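Local coordinates for protein N-acyl-D-glutamate deacylase (Bordetella bronchiseptica, PDB 3GIP) that probably hydrolyses the amide bond of N-acyl-D-glutamate, as a zinc-dependent deacylase of the amidohydrolase superfamily, at residues 184-189 and 199-204; 215-220 and 231-236. One frame throughout, in Å; residues are numbered along the deposited sequence.

In the fold
From the N-terminal side, strand 183-187 comes first, and contact 1 closes the loop that leads from it to helix 198-210. That helix runs into strand 214-218, after which contact 2 closes the next loop, to helix 226-240. The two closures therefore lie in series, neither nested nor crossed, as successive strand-to-helix steps of the TIM barrel of the amidohydrolase family. They lie about 8 Å apart, centre to centre, and strands 183-187 and 214-218 are parallel neighbours. Thr186 OG1 of contact 1 lies 2.8 Å from His215 NE2 of contact 2, a probable hydrogen bond that links side chains of the two neighbouring strands. On the other side of strand 214-218, His218 binds zinc together with Cys95 and His248.

Contact 1 of 2, residues 184-189 and 199-204; sequences FSTGLA and AELEGL
Leu201 divides its two methyls between Thr186, on the strand, and Leu188, just past its end. CD1 faces the end of Leu188, a tip-to-tip approach with CD1 4.1 Å from Leu188 CD2, while CD2 lies 4.0 Å from Thr186 CG2; the OG1 of that threonine meets His215 and Ser217 of the adjacent strand. With CG anti to its own carbonyl carbon, Leu201 sends this fork from the helix toward the strand. One turn further on, Leu204 touches through its stem: CB sits over one face of the Phe184 ring, 4.0 Å from the centroid and 22° off the normal, a CH-pi contact displaced toward the rim. Phe184 reaches it with CG between the backbone N and carbonyl carbon (chi1 75°), and its CZ approaches Leu204 CB to 3.8 Å. Strand 184-187 and helix 199-204 run nearly antiparallel, at 161°, as expected where a barrel strand is followed by its outer helix. Leu173 of helix 163-179 touches both Phe184 and Leu204, and His146 covers Thr186 and Leu201. Methyl groups, one methylene and a ring face make up most of the side-chain contact, which suggests that dispersion and burial from water, rather than directed polar bonds, favour the packing here.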
# COMPACT_ATOMS: atom_id res chain seq x y z
N PHE A 184 -13.51 -0.72 1.15
CA PHE A 184 -13.49 0.56 0.47
C PHE A 184 -12.49 1.47 1.18
O PHE A 184 -12.18 1.28 2.36
CB PHE A 184 -14.89 1.19 0.44
CG PHE A 184 -15.34 1.78 1.75
CD1 PHE A 184 -15.31 3.15 1.95
CD2 PHE A 184 -15.80 0.96 2.78
CE1 PHE A 184 -15.75 3.71 3.16
CE2 PHE A 184 -16.24 1.51 3.99
CZ PHE A 184 -16.22 2.88 4.17
N SER A 185 -11.97 2.45 0.45
CA SER A 185 -11.01 3.37 1.03
C SER A 185 -11.53 4.79 0.92
O SER A 185 -12.34 5.09 0.04
CB SER A 185 -9.67 3.28 0.29
OG SER A 185 -9.78 3.79 -1.03
N THR A 186 -11.09 5.64 1.83
CA THR A 186 -11.48 7.05 1.80
C THR A 186 -10.23 7.91 1.70
O THR A 186 -9.13 7.50 2.11
CB THR A 186 -12.27 7.47 3.06
OG1 THR A 186 -11.59 7.02 4.24
CG2 THR A 186 -13.67 6.88 3.03
N GLY A 187 -10.40 9.10 1.12
CA GLY A 187 -9.32 10.06 0.99
C GLY A 187 -9.95 11.36 1.46
O GLY A 187 -10.24 12.25 0.67
N LEU A 188 -10.16 11.45 2.77
CA LEU A 188 -10.83 12.60 3.36
C LEU A 188 -10.07 13.92 3.27
O LEU A 188 -10.65 14.98 3.50
CB LEU A 188 -11.20 12.28 4.81
CG LEU A 188 -12.03 10.99 4.96
CD1 LEU A 188 -12.46 10.83 6.41
CD2 LEU A 188 -13.25 11.04 4.04
N ALA A 189 -8.79 13.85 2.91
CA ALA A 189 -7.98 15.05 2.77
C ALA A 189 -8.07 15.56 1.34
O ALA A 189 -7.54 16.63 1.02
CB ALA A 189 -6.52 14.74 3.12
N ALA A 199 -22.75 10.57 8.31
CA ALA A 199 -23.80 9.69 7.79
C ALA A 199 -23.42 8.97 6.50
O ALA A 199 -23.73 7.79 6.32
CB ALA A 199 -25.09 10.48 7.59
N GLU A 200 -22.77 9.68 5.59
CA GLU A 200 -22.36 9.11 4.31
C GLU A 200 -21.33 8.01 4.49
O GLU A 200 -21.45 6.91 3.92
CB GLU A 200 -21.78 10.21 3.42
CG GLU A 200 -21.30 9.73 2.06
CD GLU A 200 -20.81 10.87 1.18
OE1 GLU A 200 -21.31 12.00 1.34
OE2 GLU A 200 -19.95 10.63 0.31
N LEU A 201 -20.30 8.29 5.29
CA LEU A 201 -19.24 7.33 5.52
C LEU A 201 -19.73 6.12 6.33
O LEU A 201 -19.34 4.99 6.06
CB LEU A 201 -18.07 8.02 6.24
CG LEU A 201 -17.55 9.24 5.46
CD1 LEU A 201 -16.46 9.94 6.27
CD2 LEU A 201 -17.02 8.80 4.10
N GLU A 202 -20.61 6.38 7.30
CA GLU A 202 -21.15 5.31 8.12
C GLU A 202 -22.00 4.37 7.27
O GLU A 202 -22.00 3.16 7.48
CB GLU A 202 -21.99 5.89 9.26
CG GLU A 202 -21.19 6.78 10.20
CD GLU A 202 -22.05 7.45 11.25
OE1 GLU A 202 -23.20 7.82 10.93
OE2 GLU A 202 -21.57 7.61 12.40
N GLY A 203 -22.73 4.94 6.32
CA GLY A 203 -23.56 4.13 5.45
C GLY A 203 -22.72 3.11 4.69
O GLY A 203 -23.08 1.94 4.60
N LEU A 204 -21.60 3.56 4.15
CA LEU A 204 -20.71 2.68 3.41
C LEU A 204 -20.07 1.67 4.37
O LEU A 204 -19.91 0.49 4.04
CB LEU A 204 -19.62 3.49 2.71
CG LEU A 204 -20.16 4.42 1.62
CD1 LEU A 204 -19.06 5.34 1.11
CD2 LEU A 204 -20.73 3.59 0.47

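Contact 2 of 2, residues 215-220 and 231-236; sequences HTSHIR and EEVLAI. With ZN (zinc ion), chain F.
Glu232 OE1 is gripped twice by segment 215-220, once directly by Arg220 NE at 2.9 Å and once through a water that donates to it and accepts from Arg220 N. The site lies at a strand-to-helix connection of the TIM barrel, where strand 215-218 and helix 231-236 run at 169° to each other. Arg220 meets the carboxylate side-on: NE goes to the syn lone pair of OE1 with an N-H...O angle of 162°, and NH2 to Glu232 OE2, also at 2.9 Å. The two planes are 28° apart, and these paired bonds should resist rotation of either group. The bend at chi3 turns the guanidinium across the extended Glu232 chain; NH1 also bonds to Ala194 O and NH2 to Ala196 O. Nearer the strand, Val233 CG1 packs 4.0 Å from Ile219 CG2 and 3.5 Å from Ser217 OG, whose polar partner is Thr186. His215 stacks on Phe184 and its NE2 is taken up by Thr186 OG1, while a water in its ring plane bridges ND1 to Val233 O. His218 points away from the helix, and its ND1 binds the zinc ion at 2.0 Å.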
# COMPACT_ATOMS: atom_id res chain seq x y z
N HIS A 215 -12.55 -0.76 5.87
CA HIS A 215 -12.63 0.66 5.58
C HIS A 215 -11.19 1.09 5.84
O HIS A 215 -10.75 1.06 6.99
CB HIS A 215 -13.50 1.46 6.54
CG HIS A 215 -13.33 2.95 6.38
ND1 HIS A 215 -13.56 3.85 7.40
CD2 HIS A 215 -12.93 3.69 5.31
CE1 HIS A 215 -13.31 5.07 6.97
NE2 HIS A 215 -12.93 5.00 5.71
N THR A 216 -10.45 1.42 4.79
CA THR A 216 -9.08 1.89 4.97
C THR A 216 -9.20 3.39 4.74
O THR A 216 -10.01 3.84 3.91
CB THR A 216 -8.10 1.26 3.96
OG1 THR A 216 -8.42 1.70 2.63
CG2 THR A 216 -8.19 -0.26 4.02
N SER A 217 -8.41 4.19 5.45
CA SER A 217 -8.55 5.62 5.29
C SER A 217 -7.33 6.52 5.32
O SER A 217 -6.46 6.39 6.18
CB SER A 217 -9.54 6.13 6.36
OG SER A 217 -9.71 7.54 6.28
N HIS A 218 -7.28 7.41 4.34
CA HIS A 218 -6.27 8.44 4.29
C HIS A 218 -7.15 9.47 4.99
O HIS A 218 -8.09 10.01 4.39
CB HIS A 218 -5.95 8.86 2.85
CG HIS A 218 -5.08 10.07 2.75
ND1 HIS A 218 -4.03 10.17 1.86
CD2 HIS A 218 -5.13 11.25 3.42
CE1 HIS A 218 -3.47 11.36 1.99
NE2 HIS A 218 -4.11 12.03 2.92
N ILE A 219 -6.89 9.69 6.27
CA ILE A 219 -7.71 10.59 7.08
C ILE A 219 -7.81 12.05 6.64
O ILE A 219 -7.03 12.53 5.81
CB ILE A 219 -7.33 10.46 8.57
CG1 ILE A 219 -5.90 10.94 8.81
CG2 ILE A 219 -7.44 8.99 8.99
CD1 ILE A 219 -5.45 10.77 10.25
N ARG A 220 -8.79 12.75 7.20
CA ARG A 220 -9.07 14.14 6.83
C ARG A 220 -7.90 15.11 6.87
O ARG A 220 -7.73 15.93 5.97
CB ARG A 220 -10.22 14.67 7.69
CG ARG A 220 -10.81 15.98 7.18
CD ARG A 220 -12.11 16.31 7.92
NE ARG A 220 -13.14 15.30 7.68
CZ ARG A 220 -13.94 15.28 6.62
NH1 ARG A 220 -13.83 16.22 5.69
NH2 ARG A 220 -14.84 14.31 6.48
N GLU A 231 -9.82 10.29 15.29
CA GLU A 231 -11.04 10.10 16.06
C GLU A 231 -12.25 9.95 15.13
O GLU A 231 -13.14 9.15 15.39
CB GLU A 231 -11.25 11.30 17.01
CG GLU A 231 -12.63 11.38 17.68
CD GLU A 231 -12.98 10.16 18.52
OE1 GLU A 231 -12.06 9.40 18.90
OE2 GLU A 231 -14.18 9.96 18.80
N GLU A 232 -12.25 10.71 14.04
CA GLU A 232 -13.35 10.66 13.08
C GLU A 232 -13.54 9.27 12.48
O GLU A 232 -14.67 8.77 12.40
CB GLU A 232 -13.13 11.68 11.96
CG GLU A 232 -14.12 11.54 10.80
CD GLU A 232 -13.97 12.63 9.76
OE1 GLU A 232 -12.86 13.17 9.61
OE2 GLU A 232 -14.98 12.95 9.08
N VAL A 233 -12.45 8.64 12.06
CA VAL A 233 -12.58 7.31 11.46
C VAL A 233 -12.77 6.22 12.52
O VAL A 233 -13.34 5.17 12.23
CB VAL A 233 -11.37 6.97 10.55
CG1 VAL A 233 -11.31 7.94 9.39
CG2 VAL A 233 -10.07 6.99 11.35
N LEU A 234 -12.30 6.46 13.74
CA LEU A 234 -12.49 5.47 14.79
C LEU A 234 -13.95 5.49 15.22
O LEU A 234 -14.53 4.45 15.55
CB LEU A 234 -11.59 5.76 16.00
CG LEU A 234 -10.10 5.48 15.80
CD1 LEU A 234 -9.36 5.76 17.10
CD2 LEU A 234 -9.89 4.03 15.37
N ALA A 235 -14.56 6.67 15.20
CA ALA A 235 -15.96 6.81 15.58
C ALA A 235 -16.82 6.01 14.61
O ALA A 235 -17.81 5.40 15.00
CB ALA A 235 -16.37 8.28 15.55
N ILE A 236 -16.44 6.03 13.34
CA ILE A 236 -17.17 5.28 12.32
C ILE A 236 -17.03 3.79 12.61
O ILE A 236 -17.99 3.03 12.49
CB ILE A 236 -16.61 5.58 10.91
CG1 ILE A 236 -16.90 7.04 10.55
CG2 ILE A 236 -17.22 4.64 9.89
CD1 ILE A 236 -16.21 7.50 9.28
ZN ZN F . -3.08 8.63 1.00
O HOH W 1 -13.87 3.29 10.16
O HOH W 2 -10.61 11.63 9.23